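Local structure of extracellular solute-binding protein family 5 (Brucella melitensis, 4ONY) at residues L331-D336 / Y452-L456; F434-T440 / I461-T467; Y31-T37 / P241-F246; Q85-L89 / S100-V106. The protein is a periplasmic solute-binding protein of family 5 that probably captures peptides or similar solutes and delivers them to an ABC transporter. All blocks are in the same frame, centred on the assembly; numbering follows the deposited sequence.

Contact 1. Residues L331-D336 / Y452-L456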
# COMPACT_ATOMS: atom_id res chain seq x y z
N LEU A 331 -26.30 4.00 11.48
CA LEU A 331 -25.47 5.22 11.59
C LEU A 331 -24.62 5.46 10.34
O LEU A 331 -24.39 6.60 9.97
CB LEU A 331 -24.58 5.19 12.82
CG LEU A 331 -25.37 5.14 14.14
CD1 LEU A 331 -24.42 5.07 15.33
CD2 LEU A 331 -26.42 6.19 14.39
N GLY A 332 -24.13 4.38 9.74
CA GLY A 332 -23.46 4.42 8.45
C GLY A 332 -24.29 5.07 7.34
O GLY A 332 -23.73 5.72 6.48
N LEU A 333 -25.61 4.90 7.36
CA LEU A 333 -26.44 5.44 6.27
C LEU A 333 -26.48 6.97 6.31
O LEU A 333 -26.81 7.60 5.31
CB LEU A 333 -27.87 4.89 6.39
CG LEU A 333 -28.05 3.40 6.26
CD1 LEU A 333 -29.47 3.02 6.68
CD2 LEU A 333 -27.73 2.92 4.85
N LEU A 334 -26.14 7.56 7.47
CA LEU A 334 -26.35 8.99 7.66
C LEU A 334 -25.23 9.91 7.15
O LEU A 334 -25.44 11.13 7.01
CB LEU A 334 -26.62 9.28 9.13
CG LEU A 334 -27.86 8.60 9.66
CD1 LEU A 334 -27.94 8.82 11.14
CD2 LEU A 334 -29.11 9.16 8.99
N PHE A 335 -24.06 9.35 6.84
CA PHE A 335 -23.02 10.15 6.26
C PHE A 335 -23.41 10.60 4.83
O PHE A 335 -23.76 9.76 3.98
CB PHE A 335 -21.70 9.44 6.23
CG PHE A 335 -20.62 10.29 5.56
CD1 PHE A 335 -20.18 11.44 6.17
CD2 PHE A 335 -20.12 9.95 4.31
CE1 PHE A 335 -19.25 12.24 5.56
CE2 PHE A 335 -19.18 10.75 3.71
CZ PHE A 335 -18.75 11.89 4.32
N ASP A 336 -23.43 11.91 4.59
CA ASP A 336 -23.81 12.47 3.28
C ASP A 336 -22.57 12.79 2.48
O ASP A 336 -22.02 13.88 2.57
CB ASP A 336 -24.71 13.70 3.44
CG ASP A 336 -25.29 14.16 2.12
OD1 ASP A 336 -24.73 13.81 1.05
OD2 ASP A 336 -26.31 14.90 2.16
N TYR A 452 -20.40 14.93 9.49
CA TYR A 452 -21.13 13.75 9.92
C TYR A 452 -21.99 14.09 11.16
O TYR A 452 -23.16 13.69 11.25
CB TYR A 452 -20.13 12.63 10.25
CG TYR A 452 -20.67 11.25 10.50
CD1 TYR A 452 -21.86 10.81 9.94
CD2 TYR A 452 -19.91 10.33 11.20
CE1 TYR A 452 -22.35 9.52 10.14
CE2 TYR A 452 -20.36 9.02 11.38
CZ TYR A 452 -21.61 8.61 10.86
OH TYR A 452 -22.07 7.31 11.02
N GLN A 453 -21.41 14.83 12.09
CA GLN A 453 -22.16 15.33 13.24
C GLN A 453 -23.44 16.08 12.90
O GLN A 453 -24.45 15.85 13.58
CB GLN A 453 -21.29 16.23 14.13
CG GLN A 453 -22.06 16.97 15.23
CD GLN A 453 -21.17 18.00 15.88
OE1 GLN A 453 -20.77 18.95 15.24
NE2 GLN A 453 -20.78 17.76 17.11
N ARG A 454 -23.43 16.93 11.88
CA ARG A 454 -24.66 17.63 11.48
C ARG A 454 -25.76 16.61 11.11
O ARG A 454 -26.92 16.74 11.56
CB ARG A 454 -24.38 18.70 10.41
CG ARG A 454 -23.63 19.92 10.98
CD ARG A 454 -23.45 21.11 10.02
NE ARG A 454 -22.56 20.84 8.86
CZ ARG A 454 -21.22 20.95 8.91
NH1 ARG A 454 -20.62 21.30 10.04
NH2 ARG A 454 -20.48 20.72 7.84
N ASN A 455 -25.41 15.59 10.36
CA ASN A 455 -26.44 14.59 9.98
C ASN A 455 -26.95 13.72 11.14
O ASN A 455 -28.17 13.41 11.27
CB ASN A 455 -25.94 13.73 8.84
CG ASN A 455 -25.95 14.48 7.55
OD1 ASN A 455 -24.93 15.01 7.10
ND2 ASN A 455 -27.13 14.58 6.96
N LEU A 456 -26.03 13.35 12.03
CA LEU A 456 -26.41 12.57 13.21
C LEU A 456 -27.34 13.40 14.11
O LEU A 456 -28.30 12.86 14.65
CB LEU A 456 -25.16 12.08 13.98
CG LEU A 456 -24.27 11.14 13.14
CD1 LEU A 456 -22.81 11.02 13.62
CD2 LEU A 456 -24.88 9.78 13.09
O HOH W 1 -28.14 14.22 3.86
O HOH W 2 -22.67 13.70 6.79

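Contact 2. Residues F434-T440 / I461-T467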
# COMPACT_ATOMS: atom_id res chain seq x y z
N PHE A 434 -28.84 8.99 23.18
CA PHE A 434 -27.73 8.37 22.45
C PHE A 434 -26.68 9.44 22.16
O PHE A 434 -26.98 10.47 21.54
CB PHE A 434 -28.21 7.72 21.15
CG PHE A 434 -27.19 6.80 20.53
CD1 PHE A 434 -26.64 5.77 21.25
CD2 PHE A 434 -26.79 6.95 19.23
CE1 PHE A 434 -25.69 4.89 20.70
CE2 PHE A 434 -25.88 6.09 18.65
CZ PHE A 434 -25.31 5.05 19.37
N ALA A 435 -25.46 9.18 22.58
CA ALA A 435 -24.38 10.11 22.46
C ALA A 435 -23.05 9.37 22.36
O ALA A 435 -22.90 8.31 22.93
CB ALA A 435 -24.36 11.01 23.67
N PHE A 436 -22.10 9.93 21.61
CA PHE A 436 -20.79 9.36 21.54
C PHE A 436 -19.77 10.38 21.11
O PHE A 436 -20.12 11.51 20.73
CB PHE A 436 -20.75 8.13 20.63
CG PHE A 436 -21.03 8.40 19.17
CD1 PHE A 436 -19.98 8.62 18.28
CD2 PHE A 436 -22.32 8.29 18.66
CE1 PHE A 436 -20.22 8.78 16.94
CE2 PHE A 436 -22.57 8.43 17.31
CZ PHE A 436 -21.52 8.70 16.45
N GLU A 437 -18.51 10.01 21.22
CA GLU A 437 -17.39 10.89 20.88
C GLU A 437 -16.66 10.43 19.61
O GLU A 437 -16.32 9.24 19.46
CB GLU A 437 -16.38 10.91 22.04
CG GLU A 437 -15.13 11.74 21.81
CD GLU A 437 -14.14 11.53 22.92
OE1 GLU A 437 -13.34 10.60 22.87
OE2 GLU A 437 -14.13 12.33 23.86
N ILE A 438 -16.34 11.37 18.74
CA ILE A 438 -15.39 11.11 17.65
C ILE A 438 -14.04 11.75 18.01
O ILE A 438 -13.94 12.99 18.14
CB ILE A 438 -15.87 11.66 16.30
CG1 ILE A 438 -17.25 11.06 15.94
CG2 ILE A 438 -14.87 11.31 15.21
CD1 ILE A 438 -17.85 11.63 14.68
N MET A 439 -13.01 10.91 18.21
CA MET A 439 -11.67 11.40 18.50
C MET A 439 -10.98 11.67 17.16
O MET A 439 -10.81 10.74 16.30
CB MET A 439 -10.87 10.40 19.32
CG MET A 439 -9.48 10.90 19.75
SD MET A 439 -8.55 9.81 20.88
CE MET A 439 -8.28 8.34 19.79
N THR A 440 -10.56 12.92 16.98
CA THR A 440 -9.92 13.35 15.72
C THR A 440 -8.49 13.81 15.92
O THR A 440 -8.13 14.28 17.00
CB THR A 440 -10.68 14.52 15.12
OG1 THR A 440 -10.86 15.52 16.11
CG2 THR A 440 -12.00 14.07 14.64
N ILE A 461 -29.18 12.48 17.68
CA ILE A 461 -27.97 11.89 18.26
C ILE A 461 -26.91 12.97 18.60
O ILE A 461 -26.57 13.77 17.75
CB ILE A 461 -27.36 10.87 17.30
CG1 ILE A 461 -28.42 9.84 16.93
CG2 ILE A 461 -26.11 10.23 17.91
CD1 ILE A 461 -27.98 8.91 15.84
N ALA A 462 -26.41 12.97 19.82
CA ALA A 462 -25.45 13.97 20.23
C ALA A 462 -24.01 13.41 20.02
O ALA A 462 -23.64 12.37 20.54
CB ALA A 462 -25.69 14.32 21.69
N VAL A 463 -23.21 14.12 19.26
CA VAL A 463 -21.86 13.69 18.99
C VAL A 463 -20.87 14.71 19.42
O VAL A 463 -21.00 15.84 19.06
CB VAL A 463 -21.70 13.49 17.47
CG1 VAL A 463 -20.29 13.08 17.12
CG2 VAL A 463 -22.69 12.46 16.98
N GLU A 464 -19.87 14.32 20.21
CA GLU A 464 -18.80 15.21 20.64
C GLU A 464 -17.56 15.01 19.77
O GLU A 464 -17.18 13.87 19.52
CB GLU A 464 -18.46 14.92 22.11
CG GLU A 464 -19.67 15.04 23.06
CD GLU A 464 -19.46 14.31 24.37
OE1 GLU A 464 -18.45 13.59 24.60
OE2 GLU A 464 -20.36 14.43 25.20
N ILE A 465 -16.99 16.07 19.25
CA ILE A 465 -15.77 15.94 18.48
C ILE A 465 -14.64 16.40 19.35
O ILE A 465 -14.62 17.53 19.80
CB ILE A 465 -15.84 16.73 17.16
CG1 ILE A 465 -16.95 16.12 16.28
CG2 ILE A 465 -14.52 16.64 16.42
CD1 ILE A 465 -17.39 17.00 15.16
N HIS A 466 -13.67 15.54 19.60
CA HIS A 466 -12.61 15.86 20.52
C HIS A 466 -11.26 15.68 19.81
O HIS A 466 -10.89 14.55 19.47
CB HIS A 466 -12.74 14.89 21.68
CG HIS A 466 -11.78 15.16 22.80
ND1 HIS A 466 -10.85 14.24 23.22
CD2 HIS A 466 -11.58 16.27 23.53
CE1 HIS A 466 -10.10 14.78 24.17
NE2 HIS A 466 -10.54 16.00 24.39
N THR A 467 -10.55 16.77 19.53
CA THR A 467 -9.24 16.69 18.90
C THR A 467 -8.14 16.48 19.94
O THR A 467 -8.11 17.17 20.94
CB THR A 467 -8.89 17.89 18.01
OG1 THR A 467 -9.61 17.78 16.80
CG2 THR A 467 -7.37 17.86 17.57
O HOH W 3 -15.81 14.11 24.53

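Contact 3. Residues Y31-T37 / P241-F246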
# COMPACT_ATOMS: atom_id res chain seq x y z
N TYR A 31 9.99 -12.85 -23.41
CA TYR A 31 9.57 -11.44 -23.44
C TYR A 31 10.83 -10.56 -23.67
O TYR A 31 11.93 -10.85 -23.15
CB TYR A 31 8.86 -11.03 -22.12
CG TYR A 31 9.75 -10.98 -20.88
CD1 TYR A 31 10.04 -12.14 -20.13
CD2 TYR A 31 10.26 -9.78 -20.40
CE1 TYR A 31 10.81 -12.09 -18.97
CE2 TYR A 31 11.06 -9.74 -19.23
CZ TYR A 31 11.34 -10.91 -18.54
OH TYR A 31 12.11 -10.92 -17.37
N THR A 32 10.65 -9.45 -24.38
CA THR A 32 11.81 -8.54 -24.59
C THR A 32 11.86 -7.37 -23.62
O THR A 32 12.88 -6.69 -23.52
CB THR A 32 11.80 -8.02 -26.00
OG1 THR A 32 10.56 -7.34 -26.24
CG2 THR A 32 11.98 -9.23 -26.99
N HIS A 33 10.75 -7.09 -22.95
CA HIS A 33 10.71 -6.04 -21.95
C HIS A 33 9.40 -6.20 -21.15
O HIS A 33 8.51 -6.90 -21.61
CB HIS A 33 10.79 -4.66 -22.60
CG HIS A 33 9.62 -4.32 -23.45
ND1 HIS A 33 8.84 -3.19 -23.22
CD2 HIS A 33 9.10 -4.92 -24.55
CE1 HIS A 33 7.89 -3.13 -24.14
NE2 HIS A 33 8.01 -4.17 -24.94
N PHE A 34 9.33 -5.57 -19.98
CA PHE A 34 8.05 -5.46 -19.27
C PHE A 34 7.11 -4.65 -20.17
O PHE A 34 7.54 -3.71 -20.85
CB PHE A 34 8.23 -4.81 -17.87
CG PHE A 34 8.81 -5.72 -16.82
CD1 PHE A 34 9.32 -6.97 -17.13
CD2 PHE A 34 8.94 -5.27 -15.50
CE1 PHE A 34 9.86 -7.77 -16.16
CE2 PHE A 34 9.47 -6.07 -14.52
CZ PHE A 34 9.95 -7.32 -14.85
N PRO A 35 5.82 -5.01 -20.20
CA PRO A 35 4.94 -4.47 -21.19
C PRO A 35 4.58 -2.98 -20.98
O PRO A 35 4.04 -2.34 -21.92
CB PRO A 35 3.70 -5.37 -21.10
CG PRO A 35 3.70 -5.86 -19.72
CD PRO A 35 5.15 -6.02 -19.37
N TYR A 36 4.97 -2.39 -19.87
CA TYR A 36 4.72 -0.98 -19.62
C TYR A 36 5.93 -0.02 -19.78
O TYR A 36 5.88 1.14 -19.31
CB TYR A 36 4.11 -0.80 -18.23
CG TYR A 36 4.90 -1.38 -17.06
CD1 TYR A 36 4.78 -2.72 -16.72
CD2 TYR A 36 5.77 -0.59 -16.32
CE1 TYR A 36 5.47 -3.25 -15.64
CE2 TYR A 36 6.47 -1.11 -15.25
CZ TYR A 36 6.32 -2.43 -14.91
OH TYR A 36 6.94 -2.98 -13.84
N THR A 37 7.00 -0.49 -20.43
CA THR A 37 8.10 0.35 -20.77
C THR A 37 8.18 0.60 -22.27
O THR A 37 7.67 -0.16 -23.09
CB THR A 37 9.46 -0.29 -20.36
OG1 THR A 37 9.80 -1.38 -21.25
CG2 THR A 37 9.44 -0.73 -18.91
N PRO A 241 16.08 -8.29 -20.36
CA PRO A 241 14.72 -7.98 -20.72
C PRO A 241 13.94 -7.36 -19.55
O PRO A 241 13.16 -6.44 -19.78
CB PRO A 241 14.17 -9.31 -21.16
CG PRO A 241 15.36 -9.99 -21.80
CD PRO A 241 16.49 -9.62 -20.87
N SER A 242 14.23 -7.77 -18.33
CA SER A 242 13.60 -7.18 -17.15
C SER A 242 14.08 -5.75 -16.81
O SER A 242 13.55 -5.13 -15.90
CB SER A 242 13.77 -8.07 -15.92
OG SER A 242 15.13 -8.21 -15.56
N GLN A 243 15.06 -5.23 -17.53
CA GLN A 243 15.52 -3.85 -17.33
C GLN A 243 15.35 -2.97 -18.57
O GLN A 243 15.68 -1.77 -18.57
CB GLN A 243 16.97 -3.85 -16.87
CG GLN A 243 17.22 -4.51 -15.52
CD GLN A 243 16.81 -3.61 -14.36
OE1 GLN A 243 17.61 -2.86 -13.84
NE2 GLN A 243 15.54 -3.65 -14.01
N ARG A 244 14.82 -3.54 -19.63
CA ARG A 244 14.70 -2.81 -20.87
C ARG A 244 13.62 -1.70 -20.77
O ARG A 244 12.51 -1.97 -20.37
CB ARG A 244 14.38 -3.76 -21.99
CG ARG A 244 14.30 -3.02 -23.31
CD ARG A 244 14.74 -3.88 -24.46
NE ARG A 244 14.80 -3.05 -25.68
CZ ARG A 244 14.83 -3.54 -26.92
NH1 ARG A 244 14.79 -4.86 -27.12
NH2 ARG A 244 14.89 -2.70 -27.95
N GLY A 245 13.99 -0.46 -21.12
CA GLY A 245 13.17 0.76 -20.92
C GLY A 245 13.05 1.33 -19.50
O GLY A 245 12.21 2.20 -19.23
N PHE A 246 13.89 0.84 -18.57
CA PHE A 246 14.01 1.41 -17.25
C PHE A 246 15.37 2.15 -17.17
O PHE A 246 16.23 2.01 -18.04
CB PHE A 246 13.99 0.31 -16.17
CG PHE A 246 12.63 -0.36 -15.95
CD1 PHE A 246 11.59 0.34 -15.40
CD2 PHE A 246 12.45 -1.70 -16.24
CE1 PHE A 246 10.35 -0.27 -15.18
CE2 PHE A 246 11.23 -2.32 -16.00
CZ PHE A 246 10.17 -1.61 -15.45
O HOH W 4 15.37 -10.59 -17.73
O HOH W 5 11.52 -4.24 -18.96

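Contact 4. Residues Q85-L89 / S100-V106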
# COMPACT_ATOMS: atom_id res chain seq x y z
N GLN A 85 19.85 -4.28 -4.95
CA GLN A 85 18.92 -5.09 -5.73
C GLN A 85 18.55 -6.36 -5.02
O GLN A 85 19.20 -6.79 -4.08
CB GLN A 85 19.54 -5.43 -7.06
CG GLN A 85 19.87 -4.23 -7.90
CD GLN A 85 20.41 -4.61 -9.27
OE1 GLN A 85 21.37 -5.35 -9.38
NE2 GLN A 85 19.78 -4.08 -10.32
N THR A 86 17.46 -6.93 -5.49
CA THR A 86 16.94 -8.20 -5.00
C THR A 86 17.27 -9.31 -6.02
O THR A 86 17.74 -9.03 -7.14
CB THR A 86 15.42 -8.11 -4.88
OG1 THR A 86 14.90 -7.71 -6.15
CG2 THR A 86 15.07 -7.12 -3.83
N LEU A 87 17.01 -10.55 -5.63
CA LEU A 87 17.28 -11.65 -6.54
C LEU A 87 16.37 -11.58 -7.74
O LEU A 87 16.78 -11.90 -8.87
CB LEU A 87 17.13 -12.98 -5.82
CG LEU A 87 18.28 -13.20 -4.82
CD1 LEU A 87 17.89 -14.23 -3.76
CD2 LEU A 87 19.55 -13.68 -5.52
N MET A 88 15.12 -11.19 -7.51
CA MET A 88 14.11 -11.13 -8.61
C MET A 88 13.34 -9.84 -8.49
O MET A 88 13.23 -9.27 -7.38
CB MET A 88 13.17 -12.33 -8.54
CG MET A 88 13.91 -13.67 -8.64
SD MET A 88 12.83 -15.10 -8.76
CE MET A 88 12.21 -14.86 -10.43
N LEU A 89 12.83 -9.37 -9.62
CA LEU A 89 12.21 -8.06 -9.73
C LEU A 89 10.70 -8.16 -9.90
O LEU A 89 10.21 -8.86 -10.81
CB LEU A 89 12.77 -7.33 -10.95
CG LEU A 89 12.23 -5.94 -11.24
CD1 LEU A 89 12.59 -4.94 -10.17
CD2 LEU A 89 12.75 -5.48 -12.60
N SER A 100 13.36 -12.42 -13.45
CA SER A 100 14.81 -12.51 -13.22
C SER A 100 15.47 -11.13 -13.00
O SER A 100 15.11 -10.14 -13.63
CB SER A 100 15.48 -13.24 -14.38
OG SER A 100 14.98 -14.57 -14.45
N LEU A 101 16.37 -11.05 -12.03
CA LEU A 101 17.25 -9.85 -11.88
C LEU A 101 18.63 -10.40 -11.51
O LEU A 101 19.26 -11.06 -12.36
CB LEU A 101 16.68 -8.86 -10.88
CG LEU A 101 17.39 -7.51 -10.78
CD1 LEU A 101 17.31 -6.78 -12.11
CD2 LEU A 101 16.80 -6.66 -9.63
N LEU A 102 19.06 -10.29 -10.24
CA LEU A 102 20.37 -10.88 -9.90
C LEU A 102 20.37 -12.40 -10.11
O LEU A 102 21.39 -12.97 -10.54
CB LEU A 102 20.80 -10.52 -8.47
CG LEU A 102 21.31 -9.09 -8.24
CD1 LEU A 102 21.47 -8.80 -6.77
CD2 LEU A 102 22.64 -8.86 -8.93
N ALA A 103 19.24 -13.03 -9.78
CA ALA A 103 19.04 -14.43 -10.10
C ALA A 103 18.54 -14.56 -11.55
O ALA A 103 17.50 -14.02 -11.90
CB ALA A 103 18.05 -15.05 -9.14
N GLU A 104 19.32 -15.23 -12.38
CA GLU A 104 18.94 -15.44 -13.77
C GLU A 104 17.87 -16.52 -13.87
O GLU A 104 17.01 -16.45 -14.73
CB GLU A 104 20.16 -15.85 -14.61
CG GLU A 104 19.89 -15.89 -16.11
CD GLU A 104 21.15 -16.17 -16.93
OE1 GLU A 104 22.21 -16.51 -16.37
OE2 GLU A 104 21.08 -16.03 -18.15
N LYS A 105 17.95 -17.52 -13.00
CA LYS A 105 17.05 -18.64 -12.97
C LYS A 105 16.61 -18.97 -11.55
O LYS A 105 17.33 -18.73 -10.61
CB LYS A 105 17.72 -19.88 -13.58
CG LYS A 105 18.12 -19.74 -15.03
CD LYS A 105 16.88 -19.84 -15.92
CE LYS A 105 16.83 -18.81 -17.07
NZ LYS A 105 17.62 -19.29 -18.25
N VAL A 106 15.44 -19.54 -11.45
CA VAL A 106 14.85 -19.95 -10.21
C VAL A 106 14.25 -21.33 -10.38
O VAL A 106 13.68 -21.64 -11.42
CB VAL A 106 13.79 -18.94 -9.72
CG1 VAL A 106 12.58 -18.86 -10.64
CG2 VAL A 106 13.33 -19.29 -8.33

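Contact 1. Residues L331-D336 / Y452-L456
L331 meets Y452 through its backbone: the phenol OH of Y452 donates to L331 O at 2.6 Å. The hydroxyl stands above the carbonyl plane, with a C=O...O angle of 107°. L334 N reaches the same oxygen from the other face of that plane, at 3.2 Å. The Y452 ring turns its edge to this carbonyl and stacks with F313 outside the contact. L456 CD1, also in helix 443-458, covers a ring face. The side chain of L331 crosses that of L456 at about a right angle, methyl CD2 to methyl CD2. At L334, CD1 lies 3.8 Å from L456 CD2, so both leucines share one methyl of that helix. The backbone O of L334 sits 3.2 Å from N455 CB. F335 CB lies 4.0 Å from Y452 CD1, and that carbon in turn meets the edge of the F335 ring. With CG anti to the backbone N (chi1 178°), the F335 ring runs on toward V558 and L560. D336 meets N455 through water. One water accepts from D336 N and donates to N455 OD1 at 2.6 Å. A second donates to D336 OD2. D336 OD1 takes the hydroxyl of T397 and caps W339 N. Helix 443-458 thus packs on the end of helix 325-333 and the link into helix 337-344. The chemistry is split: leucine packing and a doubly gripped carbonyl at one end, a hydrated polar bridge at the other.

Contact 2. Residues F434-T440 / I461-T467
F434 O accepts from A462 N at 3.1 Å and opens a ladder of six backbone hydrogen bonds between two parallel strands. F436, I438 and T440 each donate their N to a carbonyl of the partner strand. F436 O and I438 O in turn accept from E464 N and H466 N. The I438 N bond to E464 O is 2.8 Å long and almost in line with the carbonyl, at 175°. The last rung, T440 N to H466 O, comes in from above the carbonyl plane.

On the face of F436, I438 and V463 the packing is apolar. V463 CG2 lies over one face of the F436 ring, 4.2 Å from its centroid. V463 CG1, anti to the backbone N (chi1 178°), meets I438 CD1 at 3.7 Å. At the far end the hydroxyls of T440 and T467 are hydrogen-bonded, OG1 to OG1 at 2.7 Å.

The other face carries E437, E464 and H466. A water donates to E437 OE2 and E464 OE1, which probably eases the closeness of two carboxylates. E437 OE2 also lies 3.6 Å from H466 CB, while E437 OE1 forms a salt bridge with R476 of helix 470-478.

The pair is the parallel part of a beta-alpha-beta unit. Its crossover helix 443-458 covers the V463 and I465 side, strand 484-489 flanks 435-440, and 462-467 is the outermost strand of the mixed sheet.

Contact 3. Residues Y31-T37 / P241-F246
F246 receives T37 CG2 over one face of its ring, a CH-pi contact of 3.8 Å to the centroid. F34 and Y36 meet the edge of the same ring. F34 CD2 comes to F246 CE2 at 3.8 Å with the ring planes at 90°, and Y36 CE2 comes to F246 CZ. The three rings form an aromatic cluster. The F34 ring also has S242 O over its centre on one face.

Apolar packing continues along the loops. P241 CB lies 3.7 Å from Y31 CE2, and H33 CB rests beside R244 CB.

Polar contacts are both direct and through water. T37 OG1 lies 2.9 Å from R244 O and accepts from H33 ND1, which points at it in the plane of the imidazole. A water accepts a hydrogen bond from F34 N at 2.8 Å and donates to both P241 O and R244 O, so three backbone groups share it. H33 CA also approaches P241 O, at 3.3 Å, in a nearly straight CA-H...O contact.

Neither segment has regular secondary structure. A type I turn at F34-T37 faces a type II turn at Q243-F246. This is packing of two irregular loops, those leading into strands 46-52 and 251-257, around an aromatic cluster and a bridging water.

Contact 4. Residues Q85-L89 / S100-V106
L101 pushes its side chain into the bend of 85-89. Its CD2 sits 3.6 Å from T86 O and 4.0 Å from Q85 CB, and its CB lies beside L89 CB. CG is anti to the backbone N (chi1 -172°), which carries both methyls toward Q85. L102 packs on Q85 as well, from a different direction. Its CD1 touches Q85 CB at 3.9 Å, and its CD2 lies near Q85 OE1. The glutamine chain crosses both leucines at about a right angle, and S213, Y235 and W236 bind its amide.

A103 is a small bump under L87, with CB 4.0 Å from L87 CB. M88 bends at its last torsion (chi3 71°) to bring CE to 4.0 Å from V106 CG1. F117 and V115 of strand 114-119 pack on from there.

The backbone link is concentrated on L87 O. A103 N donates to it at 2.9 Å, in the carbonyl plane on a lone pair, and L101 N adds a weak bond. T86 OG1 binds M88 O at 2.6 Å within its own segment, across the bend. Beyond A103 the other strand turns a corner at E104, where a classic beta bulge sets E104 and K105 both against T118. Between these two segments apolar packing dominates and L87 O is the polar link; L89 and Y99 add backbone bonding nearer the hairpin turn.

From the N terminus, the loop 31-37, before strand 46-52, pairs with 241-246, before strand 251-257, so contact 3 closes a loop of about 200 residues. Within it, contact 4 closes a short hairpin between strands 88-90 and 97-108. The two touch: S242 OG reaches S100 O, and L89 packs against S242, Q243 and F34. Both are complete before contact 1 opens at 331-336. Contacts 1 and 2 cross along the chain, since 434-440 precedes 452-456 and 461-467 follows it. They meet where helix 443-458 packs on strand 462-467. These two pairs lie on opposite sides of the chain's centre, with contact centres about 49 to 53 Å apart.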